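Local coordinates for putative large adhesion protein (Lap) involved in biofilm formation (Marinobacter hydrocarbonoclasticus ATCC 49840, PDB 6M8M) that binds glucose through a calcium-bearing PA14 domain and probably mediates bacterial adhesion in biofilm formation, at residues Tyr129-Arg134 and Tyr139-Asn144. Numbering follows the deposited sequence.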
loop_
_atom_site.group_PDB
_atom_site.type_symbol
_atom_site.label_atom_id
_atom_site.label_comp_id
_atom_site.label_asym_id
_atom_site.label_seq_id
_atom_site.Cartn_x
_atom_site.Cartn_y
_atom_site.Cartn_z
ATOM N N TYR A 129 -4.696 -1.954 -18.061
ATOM C CA TYR A 129 -4.102 -2.725 -16.983
ATOM C C TYR A 129 -5.128 -2.933 -15.879
ATOM O O TYR A 129 -6.213 -2.355 -15.886
ATOM C CB TYR A 129 -2.854 -2.003 -16.445
ATOM C CG TYR A 129 -1.801 -1.769 -17.513
ATOM C CD1 TYR A 129 -0.869 -2.746 -17.811
ATOM C CD2 TYR A 129 -1.758 -0.580 -18.230
ATOM C CE1 TYR A 129 0.082 -2.544 -18.797
ATOM C CE2 TYR A 129 -0.804 -0.377 -19.218
ATOM C CZ TYR A 129 0.103 -1.364 -19.502
ATOM O OH TYR A 129 1.080 -1.184 -20.481
ATOM N N GLN A 130 -4.769 -3.750 -14.892
ATOM C CA GLN A 130 -5.702 -4.118 -13.839
ATOM C C GLN A 130 -4.931 -4.659 -12.650
ATOM O O GLN A 130 -4.054 -5.509 -12.807
ATOM C CB GLN A 130 -6.666 -5.182 -14.362
ATOM C CG GLN A 130 -7.731 -5.623 -13.396
ATOM C CD GLN A 130 -8.641 -6.655 -14.026
ATOM O OE1 GLN A 130 -8.178 -7.538 -14.737
ATOM N NE2 GLN A 130 -9.935 -6.539 -13.791
ATOM N N PHE A 131 -5.291 -4.184 -11.458
ATOM C CA PHE A 131 -4.738 -4.691 -10.216
ATOM C C PHE A 131 -5.648 -5.757 -9.613
ATOM O O PHE A 131 -6.870 -5.732 -9.775
ATOM C CB PHE A 131 -4.598 -3.565 -9.191
ATOM C CG PHE A 131 -3.506 -2.577 -9.481
ATOM C CD1 PHE A 131 -2.203 -2.854 -9.134
ATOM C CD2 PHE A 131 -3.799 -1.346 -10.046
ATOM C CE1 PHE A 131 -1.198 -1.919 -9.377
ATOM C CE2 PHE A 131 -2.799 -0.418 -10.283
ATOM C CZ PHE A 131 -1.501 -0.702 -9.942
ATOM N N ARG A 132 -5.032 -6.655 -8.856
ATOM C CA ARG A 132 -5.722 -7.582 -7.963
ATOM C C ARG A 132 -4.997 -7.511 -6.629
ATOM O O ARG A 132 -3.766 -7.533 -6.594
ATOM C CB ARG A 132 -5.760 -9.002 -8.515
ATOM C CG ARG A 132 -6.533 -9.952 -7.614
ATOM C CD ARG A 132 -6.769 -11.280 -8.294
ATOM N NE ARG A 132 -5.535 -12.018 -8.429
ATOM C CZ ARG A 132 -5.444 -13.239 -8.948
ATOM N NH1 ARG A 132 -6.537 -13.853 -9.389
ATOM N NH2 ARG A 132 -4.268 -13.837 -9.021
ATOM N N VAL A 133 -5.752 -7.409 -5.540
ATOM C CA VAL A 133 -5.182 -7.120 -4.225
ATOM C C VAL A 133 -5.713 -8.116 -3.212
ATOM O O VAL A 133 -6.926 -8.320 -3.127
ATOM C CB VAL A 133 -5.513 -5.686 -3.762
ATOM C CG1 VAL A 133 -4.890 -5.407 -2.393
ATOM C CG2 VAL A 133 -5.063 -4.656 -4.800
ATOM N N ARG A 134 -4.818 -8.706 -2.436
ATOM C CA ARG A 134 -5.193 -9.474 -1.262
ATOM C C ARG A 134 -4.726 -8.675 -0.048
ATOM O O ARG A 134 -3.535 -8.348 0.062
ATOM C CB ARG A 134 -4.559 -10.858 -1.254
ATOM C CG ARG A 134 -4.981 -11.675 -0.028
ATOM C CD ARG A 134 -4.550 -13.121 -0.159
ATOM N NE ARG A 134 -4.979 -13.949 0.963
ATOM C CZ ARG A 134 -6.187 -14.471 1.090
ATOM N NH1 ARG A 134 -7.121 -14.254 0.187
ATOM N NH2 ARG A 134 -6.457 -15.219 2.152
ATOM N N TYR A 139 -7.710 -0.757 1.744
ATOM C CA TYR A 139 -6.767 -0.095 0.856
ATOM C C TYR A 139 -7.515 0.653 -0.237
ATOM O O TYR A 139 -8.693 0.400 -0.511
ATOM C CB TYR A 139 -5.793 -1.085 0.179
ATOM C CG TYR A 139 -6.543 -2.134 -0.598
ATOM C CD1 TYR A 139 -7.038 -3.251 0.044
ATOM C CD2 TYR A 139 -6.835 -1.978 -1.949
ATOM C CE1 TYR A 139 -7.777 -4.198 -0.622
ATOM C CE2 TYR A 139 -7.601 -2.931 -2.636
ATOM C CZ TYR A 139 -8.070 -4.035 -1.954
ATOM O OH TYR A 139 -8.833 -4.983 -2.618
ATOM N N ARG A 140 -6.785 1.554 -0.893
ATOM C CA ARG A 140 -7.228 2.179 -2.130
ATOM C C ARG A 140 -6.014 2.366 -3.025
ATOM O O ARG A 140 -4.963 2.822 -2.550
ATOM C CB ARG A 140 -7.891 3.533 -1.898
ATOM C CG ARG A 140 -8.295 4.184 -3.237
ATOM C CD ARG A 140 -9.033 5.478 -3.066
ATOM N NE ARG A 140 -10.376 5.235 -2.566
ATOM C CZ ARG A 140 -11.191 6.192 -2.161
ATOM N NH1 ARG A 140 -10.795 7.461 -2.176
ATOM N NH2 ARG A 140 -12.389 5.877 -1.713
ATOM N N ILE A 141 -6.155 2.033 -4.305
ATOM C CA ILE A 141 -5.164 2.322 -5.337
ATOM C C ILE A 141 -5.758 3.343 -6.296
ATOM O O ILE A 141 -6.863 3.150 -6.810
ATOM C CB ILE A 141 -4.761 1.057 -6.125
ATOM C CG1 ILE A 141 -4.332 -0.055 -5.167
ATOM C CG2 ILE A 141 -3.686 1.413 -7.151
ATOM C CD1 ILE A 141 -3.786 -1.292 -5.838
ATOM N N GLU A 142 -5.025 4.412 -6.540
ATOM C CA GLU A 142 -5.392 5.429 -7.516
ATOM C C GLU A 142 -4.303 5.537 -8.572
ATOM O O GLU A 142 -3.110 5.494 -8.253
ATOM C CB GLU A 142 -5.576 6.785 -6.829
ATOM C CG GLU A 142 -6.789 6.846 -5.927
ATOM C CD GLU A 142 -6.856 8.108 -5.083
ATOM O OE1 GLU A 142 -5.878 8.887 -5.090
ATOM O OE2 GLU A 142 -7.892 8.314 -4.410
ATOM N N VAL A 143 -4.704 5.653 -9.832
ATOM C CA VAL A 143 -3.788 5.880 -10.946
ATOM C C VAL A 143 -4.229 7.171 -11.602
ATOM O O VAL A 143 -5.402 7.314 -11.976
ATOM C CB VAL A 143 -3.787 4.714 -11.939
ATOM C CG1 VAL A 143 -3.014 5.091 -13.204
ATOM C CG2 VAL A 143 -3.170 3.480 -11.290
ATOM N N ASN A 144 -3.315 8.135 -11.680
ATOM C CA ASN A 144 -3.624 9.460 -12.211
ATOM C C ASN A 144 -4.849 10.039 -11.517
ATOM O O ASN A 144 -5.717 10.662 -12.141
ATOM C CB ASN A 144 -3.779 9.418 -13.724
ATOM C CG ASN A 144 -2.437 9.310 -14.431
ATOM O OD1 ASN A 144 -1.459 9.945 -14.033
ATOM N ND2 ASN A 144 -2.377 8.477 -15.462
HETATM O O HOH W 1 -9.258 -7.136 -0.923
#
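Val133 lies over the ring of Tyr139, and Ile141 touches both Val133 and Phe131. Val133 CB meets the far end of the tyrosine ring, 3.5 Å from Tyr139 CZ. Val133 CG1 then sits almost over the middle of one ring face, 3.5 Å from the ring centroid of Tyr139 and 13° off the ring normal, a close CH-pi contact. This methyl is anti to the backbone N (chi1 -179°), which leaves CG2 beside the N and directed at Ile141. There Val133 CG2 meets Ile141 CD1 tip to tip at 3.7 Å.

The same Ile141 CD1 also covers a face of Phe131, 4.1 Å from the ring centroid and displaced toward the rim. Ile141 CG2 touches Phe131 CE2 at 3.7 Å, while Val143 CG2 meets that carbon near the ring plane. Tyr139 OH hydrogen-bonds a water 2.8 Å away, which lies in the ring plane and also makes a weak bond to Val133 O.

All five touching residues are buried. The contact joins the two antiparallel sheets of the PA14 beta-sandwich, with no hydrogen bond directly between the segments, whose axes are 9.7 Å apart. Strand 128-136 runs between 158-166 and 186-194; strand 139-143 lies between 146-151 and 174-181, and Val148 of strand 146-151 touches both Phe131 and Ile141.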